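Local structure of SusD homolog (Bacteroides thetaiotaomicron VPI-5482, 3FDH) at residues Arg204-Leu209 / Ser217-Lys222; Leu341-Leu346 / Arg351-Ala356. The protein is a SusD/RagB-family protein that probably binds glycans at the outer membrane of a gut bacterium and helps pass them to a partner transporter. All coordinates share one frame; numbering follows the deposited sequence. Where two conformers were deposited one is given.

Contact 1 (Arg204-Leu209 / Ser217-Lys222); sequences RYTMRL and SADYEK
Thr-206 meets the helix at Asp-219 through its methyl alone, a van der Waals contact with a backbone carbonyl and a CB, while Met-207 against Tyr-220 makes up the apolar part of this antiparallel helix pair. OG1 of the threonine lies beside the backbone N (chi1 -62°), which leaves the methyl to point across the gap, where Thr-206 CG2 lies 3.7 Å from Asp-219 O and 4.0 Å from Asp-219 CB. The same torsion turns OG1 back along its own helix to the carbonyl of Lys-202. Beside this, the selenium of Met-207, a selenomethionine, approaches the Tyr-220 ring in a Met-aromatic contact. Met-207 SE is 4.1 Å from Tyr-220 CE1; seen from the ring centroid it lies 82° off the normal, at the edge and near the plane.

The two segments belong to a helical hairpin, helix 191-208 followed by helix 216-228, in the helix-rich, TPR-related fold of SusD-like proteins; the short axes run 162° apart and come within 9.4 Å.

No direct hydrogen bond joins the segments, and polar coupling runs through a water. It donates to Thr-206 O at 2.7 Å and to Asp-219 OD2 at 2.8 Å, and OD2 is also bonded to Ser-213 in the connecting loop. The other carboxylate oxygen serves its own helix: Lys-222 NZ reaches Asp-219 OD1 at 3.3 Å in a salt bridge, arriving from above the carboxylate plane.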
loop_
_atom_site.group_PDB
_atom_site.type_symbol
_atom_site.label_atom_id
_atom_site.label_comp_id
_atom_site.label_asym_id
_atom_site.label_seq_id
_atom_site.Cartn_x
_atom_site.Cartn_y
_atom_site.Cartn_z
ATOM N N ARG A 204 0.676 7.411 10.037
ATOM C CA ARG A 204 -0.140 7.121 8.844
ATOM C C ARG A 204 -1.605 7.325 9.130
ATOM O O ARG A 204 -2.355 7.932 8.357
ATOM C CB ARG A 204 0.073 5.670 8.377
ATOM C CG ARG A 204 -0.934 5.190 7.324
ATOM C CD ARG A 204 -0.754 3.686 7.013
ATOM N NE ARG A 204 0.371 3.365 6.112
ATOM C CZ ARG A 204 0.592 2.138 5.649
ATOM N NH1 ARG A 204 -0.191 1.133 6.019
ATOM N NH2 ARG A 204 1.556 1.911 4.796
ATOM N N TYR A 205 -2.019 6.835 10.278
ATOM C CA TYR A 205 -3.458 6.812 10.631
ATOM C C TYR A 205 -3.963 8.151 11.147
ATOM O O TYR A 205 -5.131 8.478 10.996
ATOM C CB TYR A 205 -3.799 5.697 11.620
ATOM C CG TYR A 205 -3.424 4.304 11.132
ATOM C CD1 TYR A 205 -3.640 3.908 9.811
ATOM C CD2 TYR A 205 -2.914 3.363 12.013
ATOM C CE1 TYR A 205 -3.293 2.626 9.391
ATOM C CE2 TYR A 205 -2.589 2.073 11.610
ATOM C CZ TYR A 205 -2.757 1.711 10.308
ATOM O OH TYR A 205 -2.400 0.429 9.945
ATOM N N THR A 206 -3.055 8.927 11.735
ATOM C CA THR A 206 -3.403 10.275 12.170
ATOM C C THR A 206 -3.686 11.132 10.935
ATOM O O THR A 206 -4.710 11.843 10.846
ATOM C CB THR A 206 -2.321 10.894 13.078
ATOM O OG1 THR A 206 -2.206 10.087 14.268
ATOM C CG2 THR A 206 -2.686 12.355 13.455
HETATM N N MSE A 207 -2.792 11.047 9.964
HETATM C CA MSE A 207 -2.982 11.828 8.736
HETATM C C MSE A 207 -4.209 11.317 7.993
HETATM O O MSE A 207 -4.947 12.079 7.359
HETATM C CB MSE A 207 -1.744 11.777 7.844
HETATM C CG MSE A 207 -1.879 12.706 6.654
HETATM SE SE MSE A 207 -1.772 14.536 7.136
HETATM C CE MSE A 207 0.088 14.378 7.280
ATOM N N ARG A 208 -4.465 10.017 8.104
ATOM C CA ARG A 208 -5.625 9.432 7.386
ATOM C C ARG A 208 -6.935 10.110 7.720
ATOM O O ARG A 208 -7.806 10.310 6.857
ATOM C CB ARG A 208 -5.767 7.950 7.714
ATOM C CG ARG A 208 -6.947 7.314 6.975
ATOM C CD ARG A 208 -6.525 6.788 5.608
ATOM N NE ARG A 208 -5.875 5.488 5.788
ATOM C CZ ARG A 208 -4.610 5.196 5.505
ATOM N NH1 ARG A 208 -3.815 6.067 4.925
ATOM N NH2 ARG A 208 -4.164 3.975 5.726
ATOM N N LEU A 209 -7.076 10.481 8.998
ATOM C CA LEU A 209 -8.366 10.991 9.513
ATOM C C LEU A 209 -8.460 12.508 9.611
ATOM O O LEU A 209 -9.370 13.054 10.204
ATOM C CB LEU A 209 -8.645 10.427 10.887
ATOM C CG LEU A 209 -8.616 8.920 11.101
ATOM C CD1 LEU A 209 -9.187 8.620 12.484
ATOM C CD2 LEU A 209 -9.356 8.155 10.042
ATOM N N SER A 217 -3.878 21.340 13.273
ATOM C CA SER A 217 -2.500 21.716 13.604
ATOM C C SER A 217 -1.936 20.766 14.658
ATOM O O SER A 217 -0.810 20.290 14.524
ATOM C CB SER A 217 -2.382 23.178 14.028
ATOM O OG SER A 217 -2.792 24.028 12.956
ATOM N N ALA A 218 -2.757 20.447 15.658
ATOM C CA ALA A 218 -2.340 19.516 16.725
ATOM C C ALA A 218 -2.061 18.161 16.078
ATOM O O ALA A 218 -1.057 17.491 16.385
ATOM C CB ALA A 218 -3.406 19.404 17.824
ATOM N N ASP A 219 -2.908 17.793 15.109
ATOM C CA ASP A 219 -2.744 16.502 14.415
ATOM C C ASP A 219 -1.462 16.472 13.589
ATOM O O ASP A 219 -0.745 15.467 13.563
ATOM C CB ASP A 219 -3.965 16.110 13.589
ATOM C CG ASP A 219 -5.073 15.571 14.453
ATOM O OD1 ASP A 219 -4.796 15.358 15.676
ATOM O OD2 ASP A 219 -6.200 15.380 13.928
ATOM N N TYR A 220 -1.176 17.571 12.908
ATOM C CA TYR A 220 0.074 17.617 12.110
ATOM C C TYR A 220 1.284 17.497 13.031
ATOM O O TYR A 220 2.316 16.859 12.689
ATOM C CB TYR A 220 0.221 18.886 11.248
ATOM C CG TYR A 220 -0.921 19.113 10.290
ATOM C CD1 TYR A 220 -1.422 18.076 9.515
ATOM C CD2 TYR A 220 -1.486 20.373 10.137
ATOM C CE1 TYR A 220 -2.492 18.284 8.632
ATOM C CE2 TYR A 220 -2.535 20.592 9.247
ATOM C CZ TYR A 220 -3.041 19.544 8.496
ATOM O OH TYR A 220 -4.089 19.758 7.612
ATOM N N GLU A 221 1.172 18.109 14.212
ATOM C CA GLU A 221 2.296 18.080 15.162
ATOM C C GLU A 221 2.451 16.670 15.732
ATOM O O GLU A 221 3.557 16.207 16.003
ATOM C CB GLU A 221 2.161 19.214 16.190
ATOM C CG GLU A 221 2.358 20.584 15.474
ATOM C CD GLU A 221 1.959 21.805 16.284
ATOM O OE1 GLU A 221 1.448 21.654 17.406
ATOM O OE2 GLU A 221 2.140 22.935 15.774
ATOM N N LYS A 222 1.339 15.981 15.864
ATOM C CA LYS A 222 1.389 14.598 16.326
ATOM C C LYS A 222 2.112 13.748 15.298
ATOM O O LYS A 222 2.946 12.910 15.629
ATOM C CB LYS A 222 -0.008 14.050 16.588
ATOM C CG LYS A 222 -0.562 14.519 17.921
ATOM C CD LYS A 222 -2.032 14.326 18.055
ATOM C CE LYS A 222 -2.442 12.897 17.842
ATOM N NZ LYS A 222 -3.913 12.829 17.543
HETATM O O HOH W 1 -6.555 13.084 12.452
#

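Contact 2 (Leu341-Leu346 / Arg351-Ala356); sequences LKAEAL and RDAEDA
With CG anti to the carbonyl carbon (chi1 -71°), Leu-346 lays its two methyls over the returning chain, where its side chain meets that of Arg-351 at about a right angle, Leu-346 CD2 lying 3.9 Å from Arg-351 CB. The motif is a helical hairpin with a short turn: helix 335-348 ends, and the chain folds back along it to start helix 354-379, as befits the TPR-like helical stacking of the SusD family. The other methyl, Leu-346 CD1, is 3.7 Å from Asp-352 O, and Leu-346 CB is 3.8 Å from Ala-353 CB. Cutting the leucine back to an alanine here removes both methyls, which is likely to open a gap beside Asp-352 O and Ala-356 CB and leave Arg-351 CB without its apolar neighbour.

Farther along, small residues let the backbones come close. Ala-353 CB sits 3.5 Å from Ala-343 O, and Ala-356 CB packs 4.0 Å from Ala-343 CB, while the extended chain of Lys-342 passes Ala-356 with its CG and CD. Across the turn the one hydrogen bond is from Arg-351 N to Leu-346 O, 2.8 Å long and fairly straight at 165°, although the donor stands above the carbonyl plane. The far end of the arginine side chain leads away from segment 341-346. Tyr-408 OH bonds to the backbone N of Ala-353, the N-cap residue of the new helix. Just before it, Asp-352 forms an Asx turn, its OD1 accepting from Glu-354 N at 3.1 Å, with the donor above the carboxylate plane.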
loop_
_atom_site.group_PDB
_atom_site.type_symbol
_atom_site.label_atom_id
_atom_site.label_comp_id
_atom_site.label_asym_id
_atom_site.label_seq_id
_atom_site.Cartn_x
_atom_site.Cartn_y
_atom_site.Cartn_z
ATOM N N LEU A 341 5.057 11.607 4.847
ATOM C CA LEU A 341 4.099 12.005 5.875
ATOM C C LEU A 341 4.643 13.202 6.593
ATOM O O LEU A 341 3.945 14.170 6.903
ATOM C CB LEU A 341 3.789 10.865 6.844
ATOM C CG LEU A 341 2.782 9.823 6.368
ATOM C CD1 LEU A 341 2.840 8.516 7.178
ATOM C CD2 LEU A 341 1.414 10.473 6.401
ATOM N N LYS A 342 5.925 13.135 6.868
ATOM C CA LYS A 342 6.629 14.228 7.575
ATOM C C LYS A 342 6.560 15.517 6.743
ATOM O O LYS A 342 6.234 16.595 7.222
ATOM C CB LYS A 342 8.080 13.866 7.753
ATOM C CG LYS A 342 8.895 14.888 8.593
ATOM C CD LYS A 342 10.297 14.410 8.880
ATOM C CE LYS A 342 11.076 15.480 9.607
ATOM N NZ LYS A 342 12.461 15.056 10.012
ATOM N N ALA A 343 6.873 15.362 5.473
ATOM C CA ALA A 343 6.805 16.474 4.501
ATOM C C ALA A 343 5.377 17.030 4.373
ATOM O O ALA A 343 5.167 18.252 4.350
ATOM C CB ALA A 343 7.358 16.023 3.114
ATOM N N GLU A 344 4.403 16.146 4.299
ATOM C CA GLU A 344 3.015 16.581 4.149
ATOM C C GLU A 344 2.587 17.379 5.404
ATOM O O GLU A 344 1.895 18.413 5.350
ATOM C CB GLU A 344 2.057 15.415 3.965
ATOM C CG GLU A 344 0.644 15.910 3.826
ATOM C CD GLU A 344 -0.356 14.848 3.657
ATOM O OE1 GLU A 344 0.040 13.633 3.714
ATOM O OE2 GLU A 344 -1.526 15.255 3.381
ATOM N N ALA A 345 2.993 16.863 6.551
ATOM C CA ALA A 345 2.657 17.534 7.815
ATOM C C ALA A 345 3.247 18.936 7.854
ATOM O O ALA A 345 2.577 19.901 8.219
ATOM C CB ALA A 345 3.123 16.693 9.041
ATOM N N LEU A 346 4.500 19.067 7.452
ATOM C CA LEU A 346 5.154 20.391 7.447
ATOM C C LEU A 346 4.481 21.331 6.463
ATOM O O LEU A 346 4.166 22.477 6.782
ATOM C CB LEU A 346 6.663 20.271 7.161
ATOM C CG LEU A 346 7.490 19.644 8.306
ATOM C CD1 LEU A 346 8.734 19.019 7.763
ATOM C CD2 LEU A 346 7.790 20.618 9.438
ATOM N N ARG A 351 5.122 25.107 7.119
ATOM C CA ARG A 351 6.557 25.093 7.429
ATOM C C ARG A 351 7.364 24.463 6.310
ATOM O O ARG A 351 6.845 23.767 5.468
ATOM C CB ARG A 351 6.861 24.352 8.726
ATOM C CG ARG A 351 6.142 24.890 9.936
ATOM C CD ARG A 351 6.497 24.080 11.181
ATOM N NE ARG A 351 5.461 24.213 12.200
ATOM C CZ ARG A 351 5.391 23.441 13.276
ATOM N NH1 ARG A 351 6.283 22.481 13.445
ATOM N NH2 ARG A 351 4.418 23.601 14.164
ATOM N N ASP A 352 8.653 24.748 6.332
ATOM C CA ASP A 352 9.588 24.245 5.306
ATOM C C ASP A 352 9.681 22.735 5.364
ATOM O O ASP A 352 10.012 22.160 6.399
ATOM C CB ASP A 352 10.986 24.840 5.497
ATOM C CG ASP A 352 11.968 24.416 4.416
ATOM O OD1 ASP A 352 11.562 24.114 3.298
ATOM O OD2 ASP A 352 13.183 24.428 4.680
ATOM N N ALA A 353 9.404 22.108 4.223
ATOM C CA ALA A 353 9.421 20.630 4.094
ATOM C C ALA A 353 10.504 20.165 3.141
ATOM O O ALA A 353 10.601 19.007 2.803
ATOM C CB ALA A 353 8.065 20.142 3.599
ATOM N N GLU A 354 11.353 21.076 2.719
ATOM C CA GLU A 354 12.315 20.726 1.691
ATOM C C GLU A 354 13.234 19.544 2.014
ATOM O O GLU A 354 13.462 18.670 1.155
ATOM C CB GLU A 354 13.160 21.938 1.298
ATOM C CG GLU A 354 14.090 21.653 0.139
ATOM C CD GLU A 354 15.061 22.771 -0.123
ATOM O OE1 GLU A 354 14.616 23.931 -0.225
ATOM O OE2 GLU A 354 16.274 22.483 -0.243
ATOM N N ASP A 355 13.783 19.521 3.218
ATOM C CA ASP A 355 14.752 18.482 3.556
ATOM C C ASP A 355 14.029 17.173 3.647
ATOM O O ASP A 355 14.514 16.131 3.193
ATOM C CB ASP A 355 15.504 18.774 4.875
ATOM C CG ASP A 355 16.380 20.004 4.776
ATOM O OD1 ASP A 355 16.876 20.300 3.669
ATOM O OD2 ASP A 355 16.573 20.665 5.809
ATOM N N ALA A 356 12.822 17.260 4.186
ATOM C CA ALA A 356 12.011 16.071 4.399
ATOM C C ALA A 356 11.634 15.469 3.052
ATOM O O ALA A 356 11.708 14.264 2.844
ATOM C CB ALA A 356 10.761 16.390 5.219
#

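How the contacts relate
Followed from the N terminus, the chain first runs through helix 191-208, turns, and returns as helix 216-228; contact 1 closes that short loop. More than a hundred residues later helix 335-348 arrives and contact 2 closes an even shorter turn into helix 354-379. The loops are therefore in series, neither enclosing nor crossing the other, yet their centres lie about 13 Å apart. Helix 335-348 packs on both helices of the earlier hairpin: Leu-341 and Glu-344 against Met-207, and Leu-346 against Leu-224. In the conformers given, though each residue has a second, the hairpins are also joined by charge, Glu-221 OE2 lying 2.9 Å from Arg-351 NH2 in a salt bridge.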